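Local coordinates for hydroxyethylthiazole kinase (Pyrococcus horikoshii, PDB 3HPD), which probably catalyses the ATP- and magnesium-dependent phosphorylation of the hydroxyl group of 4-methyl-5-beta-hydroxyethylthiazole, a salvage step towards thiamine diphosphate, at residues I21-V26 against I64-S69; V180-E185 against A217-G222. All blocks are in the same frame, centred on the assembly; numbering follows the deposited sequence.

Contact 1. Residues I21-V26 against I64-S69; sequences ITNFVV and IGTLDS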
loop_
_atom_site.group_PDB
_atom_site.type_symbol
_atom_site.label_atom_id
_atom_site.label_comp_id
_atom_site.label_asym_id
_atom_site.label_seq_id
_atom_site.Cartn_x
_atom_site.Cartn_y
_atom_site.Cartn_z
ATOM N N ILE A 21 9.155 1.710 11.232
ATOM C CA ILE A 21 8.132 2.620 11.737
ATOM C C ILE A 21 8.196 3.545 10.534
ATOM O O ILE A 21 9.010 4.465 10.473
ATOM C CB ILE A 21 8.580 3.332 13.017
ATOM C CG1 ILE A 21 8.896 2.284 14.089
ATOM C CG2 ILE A 21 7.477 4.268 13.497
ATOM C CD1 ILE A 21 9.449 2.854 15.377
ATOM N N THR A 22 7.338 3.274 9.560
ATOM C CA THR A 22 7.406 3.990 8.303
ATOM C C THR A 22 6.144 4.706 7.811
ATOM O O THR A 22 5.167 4.846 8.551
ATOM C CB THR A 22 7.935 2.994 7.244
ATOM O OG1 THR A 22 8.277 3.684 6.041
ATOM C CG2 THR A 22 6.886 1.916 6.959
ATOM N N ASN A 23 6.172 5.169 6.562
ATOM C CA ASN A 23 5.036 5.905 6.011
ATOM C C ASN A 23 4.045 5.038 5.236
ATOM O O ASN A 23 4.389 3.973 4.728
ATOM C CB ASN A 23 5.528 7.101 5.168
ATOM C CG ASN A 23 6.013 6.707 3.784
ATOM O OD1 ASN A 23 5.238 6.241 2.954
ATOM N ND2 ASN A 23 7.303 6.918 3.523
ATOM N N PHE A 24 2.803 5.509 5.163
ATOM C CA PHE A 24 1.723 4.775 4.516
ATOM C C PHE A 24 1.903 4.427 3.052
ATOM O O PHE A 24 1.350 3.435 2.576
ATOM C CB PHE A 24 0.410 5.542 4.690
ATOM C CG PHE A 24 0.042 5.780 6.125
ATOM C CD1 PHE A 24 -0.099 4.710 7.005
ATOM C CD2 PHE A 24 -0.157 7.072 6.600
ATOM C CE1 PHE A 24 -0.421 4.926 8.346
ATOM C CE2 PHE A 24 -0.481 7.300 7.938
ATOM C CZ PHE A 24 -0.618 6.223 8.812
ATOM N N VAL A 25 2.670 5.234 2.335
ATOM C CA VAL A 25 2.885 5.000 0.915
ATOM C C VAL A 25 3.850 3.850 0.640
ATOM O O VAL A 25 3.750 3.187 -0.394
ATOM C CB VAL A 25 3.435 6.279 0.230
ATOM C CG1 VAL A 25 3.640 6.042 -1.262
ATOM C CG2 VAL A 25 2.482 7.436 0.456
ATOM N N VAL A 26 4.761 3.592 1.573
ATOM C CA VAL A 26 5.768 2.552 1.357
ATOM C C VAL A 26 5.686 1.308 2.239
ATOM O O VAL A 26 6.612 0.495 2.253
ATOM C CB VAL A 26 7.181 3.156 1.487
ATOM C CG1 VAL A 26 7.281 4.416 0.627
ATOM C CG2 VAL A 26 7.486 3.481 2.950
ATOM N N ILE A 64 9.765 9.242 8.117
ATOM C CA ILE A 64 8.746 10.244 8.451
ATOM C C ILE A 64 7.861 10.724 7.300
ATOM O O ILE A 64 7.191 11.749 7.426
ATOM C CB ILE A 64 9.404 11.494 9.076
ATOM C CG1 ILE A 64 10.279 12.200 8.033
ATOM C CG2 ILE A 64 10.249 11.090 10.275
ATOM C CD1 ILE A 64 10.912 13.497 8.531
ATOM N N GLY A 65 7.846 9.978 6.198
ATOM C CA GLY A 65 7.063 10.358 5.028
ATOM C C GLY A 65 5.623 10.815 5.217
ATOM O O GLY A 65 5.159 11.722 4.519
ATOM N N THR A 66 4.901 10.183 6.136
ATOM C CA THR A 66 3.507 10.548 6.388
ATOM C C THR A 66 3.260 10.663 7.886
ATOM O O THR A 66 2.260 10.170 8.397
ATOM C CB THR A 66 2.530 9.493 5.817
ATOM O OG1 THR A 66 2.822 8.211 6.389
ATOM C CG2 THR A 66 2.649 9.412 4.296
ATOM N N LEU A 67 4.167 11.331 8.586
ATOM C CA LEU A 67 4.039 11.472 10.030
ATOM C C LEU A 67 2.932 12.392 10.525
ATOM O O LEU A 67 2.359 13.174 9.769
ATOM C CB LEU A 67 5.366 11.953 10.634
ATOM C CG LEU A 67 6.079 13.206 10.096
ATOM C CD1 LEU A 67 5.136 14.118 9.328
ATOM C CD2 LEU A 67 6.715 13.945 11.269
ATOM N N ASP A 68 2.629 12.254 11.811
ATOM C CA ASP A 68 1.665 13.097 12.506
ATOM C C ASP A 68 2.101 13.063 13.971
ATOM O O ASP A 68 3.101 12.412 14.296
ATOM C CB ASP A 68 0.203 12.635 12.314
ATOM C CG ASP A 68 -0.058 11.213 12.786
ATOM O OD1 ASP A 68 0.519 10.788 13.806
ATOM O OD2 ASP A 68 -0.882 10.529 12.137
ATOM N N SER A 69 1.393 13.769 14.849
ATOM C CA SER A 69 1.785 13.808 16.255
ATOM C C SER A 69 1.884 12.427 16.897
ATOM O O SER A 69 2.784 12.175 17.702
ATOM C CB SER A 69 0.818 14.691 17.057
ATOM O OG SER A 69 -0.510 14.207 16.987
HETATM O O HOH W 1 3.279 7.066 9.009
#

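Contact 2. Residues V180-E185 against A217-G222; sequences VYNGHE and ALVTFG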
loop_
_atom_site.group_PDB
_atom_site.type_symbol
_atom_site.label_atom_id
_atom_site.label_comp_id
_atom_site.label_asym_id
_atom_site.label_seq_id
_atom_site.Cartn_x
_atom_site.Cartn_y
_atom_site.Cartn_z
ATOM N N VAL A 180 28.869 6.192 -5.161
ATOM C CA VAL A 180 28.160 5.109 -5.834
ATOM C C VAL A 180 27.582 5.631 -7.141
ATOM O O VAL A 180 26.810 6.589 -7.139
ATOM C CB VAL A 180 27.013 4.565 -4.959
ATOM C CG1 VAL A 180 26.223 3.509 -5.728
ATOM C CG2 VAL A 180 27.580 3.977 -3.676
ATOM N N TYR A 181 27.953 4.998 -8.250
ATOM C CA TYR A 181 27.490 5.427 -9.569
ATOM C C TYR A 181 26.350 4.588 -10.144
ATOM O O TYR A 181 25.810 4.926 -11.201
ATOM C CB TYR A 181 28.664 5.420 -10.555
ATOM C CG TYR A 181 29.831 6.268 -10.109
ATOM C CD1 TYR A 181 29.789 7.658 -10.212
ATOM C CD2 TYR A 181 30.962 5.682 -9.545
ATOM C CE1 TYR A 181 30.846 8.446 -9.758
ATOM C CE2 TYR A 181 32.023 6.460 -9.086
ATOM C CZ TYR A 181 31.957 7.840 -9.196
ATOM O OH TYR A 181 32.998 8.608 -8.734
ATOM N N ASN A 182 25.989 3.505 -9.460
ATOM C CA ASN A 182 24.915 2.632 -9.927
ATOM C C ASN A 182 23.538 3.270 -9.785
ATOM O O ASN A 182 23.339 4.167 -8.961
ATOM C CB ASN A 182 24.924 1.304 -9.164
ATOM C CG ASN A 182 26.164 0.480 -9.445
ATOM O OD1 ASN A 182 27.016 0.298 -8.572
ATOM N ND2 ASN A 182 26.275 -0.020 -10.674
ATOM N N GLY A 183 22.594 2.792 -10.593
ATOM C CA GLY A 183 21.240 3.313 -10.551
ATOM C C GLY A 183 20.686 3.608 -11.932
ATOM O O GLY A 183 21.361 3.407 -12.944
ATOM N N HIS A 184 19.444 4.077 -11.978
ATOM C CA HIS A 184 18.812 4.416 -13.245
ATOM C C HIS A 184 17.775 5.503 -13.017
ATOM O O HIS A 184 17.056 5.485 -12.018
ATOM C CB HIS A 184 18.150 3.189 -13.882
ATOM C CG HIS A 184 17.758 3.408 -15.308
ATOM N ND1 HIS A 184 16.660 4.158 -15.672
ATOM C CD2 HIS A 184 18.382 3.072 -16.464
ATOM C CE1 HIS A 184 16.628 4.281 -16.987
ATOM N NE2 HIS A 184 17.663 3.632 -17.492
ATOM N N GLU A 185 17.698 6.446 -13.948
ATOM C CA GLU A 185 16.770 7.560 -13.821
ATOM C C GLU A 185 15.292 7.203 -13.724
ATOM O O GLU A 185 14.510 7.992 -13.200
ATOM C CB GLU A 185 16.973 8.556 -14.970
ATOM C CG GLU A 185 16.999 7.942 -16.349
ATOM C CD GLU A 185 17.046 8.990 -17.446
ATOM O OE1 GLU A 185 17.765 10.000 -17.273
ATOM O OE2 GLU A 185 16.373 8.802 -18.484
ATOM N N ALA A 217 24.035 -1.102 0.446
ATOM C CA ALA A 217 22.617 -0.972 0.122
ATOM C C ALA A 217 22.423 -0.178 -1.165
ATOM O O ALA A 217 21.610 -0.542 -2.015
ATOM C CB ALA A 217 21.880 -0.292 1.267
ATOM N N LEU A 218 23.182 0.903 -1.307
ATOM C CA LEU A 218 23.086 1.755 -2.486
ATOM C C LEU A 218 23.569 1.056 -3.749
ATOM O O LEU A 218 22.973 1.212 -4.814
ATOM C CB LEU A 218 23.871 3.051 -2.256
ATOM C CG LEU A 218 23.184 4.021 -1.290
ATOM C CD1 LEU A 218 24.199 4.978 -0.688
ATOM C CD2 LEU A 218 22.084 4.778 -2.028
ATOM N N VAL A 219 24.644 0.283 -3.634
ATOM C CA VAL A 219 25.173 -0.439 -4.784
ATOM C C VAL A 219 24.204 -1.545 -5.190
ATOM O O VAL A 219 23.860 -1.691 -6.363
ATOM C CB VAL A 219 26.553 -1.056 -4.466
ATOM C CG1 VAL A 219 26.945 -2.064 -5.541
ATOM C CG2 VAL A 219 27.595 0.054 -4.371
ATOM N N THR A 220 23.756 -2.319 -4.210
ATOM C CA THR A 220 22.827 -3.408 -4.480
ATOM C C THR A 220 21.539 -2.909 -5.128
ATOM O O THR A 220 21.087 -3.462 -6.131
ATOM C CB THR A 220 22.485 -4.168 -3.181
ATOM O OG1 THR A 220 23.675 -4.779 -2.669
ATOM C CG2 THR A 220 21.450 -5.247 -3.446
ATOM N N PHE A 221 20.947 -1.864 -4.562
ATOM C CA PHE A 221 19.700 -1.335 -5.109
ATOM C C PHE A 221 19.924 -0.668 -6.462
ATOM O O PHE A 221 19.087 -0.767 -7.362
ATOM C CB PHE A 221 19.075 -0.327 -4.143
ATOM C CG PHE A 221 17.705 0.130 -4.554
ATOM C CD1 PHE A 221 16.607 -0.712 -4.406
ATOM C CD2 PHE A 221 17.516 1.387 -5.118
ATOM C CE1 PHE A 221 15.334 -0.306 -4.807
ATOM C CE2 PHE A 221 16.246 1.805 -5.524
ATOM C CZ PHE A 221 15.156 0.956 -5.371
ATOM N N GLY A 222 21.053 0.023 -6.592
ATOM C CA GLY A 222 21.371 0.693 -7.841
ATOM C C GLY A 222 21.513 -0.298 -8.980
ATOM O O GLY A 222 21.069 -0.044 -10.101
#

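Contact 1. Residues I21-V26 against I64-S69
T66 turns its OG1 between its own backbone N and carbonyl carbon (chi1 57°), and F24 swings CG beside its backbone N (chi1 -58°), which brings the threonine hydroxyl to both the amide and the ring of F24. Two loops meet here, each following a parallel strand of the ribokinase-like alpha/beta fold and each leading into a helix. F24 N donates to T66 OG1 at 3.0 Å, nearly straight at 162°. The same oxygen lies 3.2 Å from F24 CD2, oblique to the ring, and bonds a water that in turn donates to T22 O, so the hydroxyl links two backbone sites of one loop. N23 CB packs against T66 OG1 at 3.2 Å and against G65 CA at 3.6 Å. N23 ND2 passes close over the G65 backbone, 3.8 Å from G65 CA. N63 OD1 accepts from both N23 ND2 and G65 N, holding the asparagine against the second loop. F24 also meets W71 and, edge-to-face, the F24 rings of the two other subunits, so this buried contact lies at the trimer interface. V25 is near G192, a predicted substrate-binding residue. At its other end the N23 amide turns back on its own loop, where OD1 takes two weak bonds, from V25 N at 2.8 Å and V26 N at 3.0 Å.

Contact 2. Residues V180-E185 against A217-G222
V180 sets both its methyl groups against helix 210-231: CG1 lies 4.0 Å from V219 CG2, and CG2 lies 4.1 Å from L218 CB. The branched side chains cross at a slant, and V219 CG2 is about equally near the two methyls of V180. With CG1 anti to the backbone N (chi1 176°), V180 spreads this methyl pair over neighbouring residues of the helix. V219 serves two partners, because its other methyl, CG1, stands 3.8 Å from N182 OD1. One helical turn on from L218, the backbone of G222 takes over. N182 CB rests on this bare backbone, 3.8 Å from G222 C, and the loop lies directly on the helix, with the CA atoms of G183 and G222 only 3.8 Å apart. G183 CA makes a CA-H...O contact of 3.4 Å with G222 O, while G183 N is poorly angled towards that oxygen. G183 has phi 133° and psi 179°, backbone angles that suit glycine, and its extended course carries the loop on past the helix.

In the next shell, N182 OD1 accepts from K259 N and N182 ND2 donates to Y257 O, bonds that fix the amide between the helix and the chain leading into strand 260-263. L218 also touches D169 and V171 of strand 169-172 and lies close to T165 and K118, predicted ATP-binding residues, so the contact borders the probable nucleotide site. E226 OE2 accepts from both N182 ND2 and G183 N; these two donors probably stabilise the carboxylate as an anion, supplementing the apolar seam with polar bonds.

How the contacts relate
From the N terminus, contact 1 comes first: the loop after strand 17-21 meets the loop after strand 59-63, joining the two loops that lead into helices 27-37 and 69-85. It closes before contact 2 opens, so the two follow in series, neither nested nor crossed. Between them run strands 89-92, 116-120, 161-165 and 169-172; strand 177-180 leads into contact 2. Contact 2 then folds the loop after that strand onto helix 210-231, closing a loop of chain that contains helix 193-205. Their centres lie 24 Å apart on opposite sides of the chain centre: residues of contact 1 also touch the other subunits, whereas no other chain of the assembly touches contact 2.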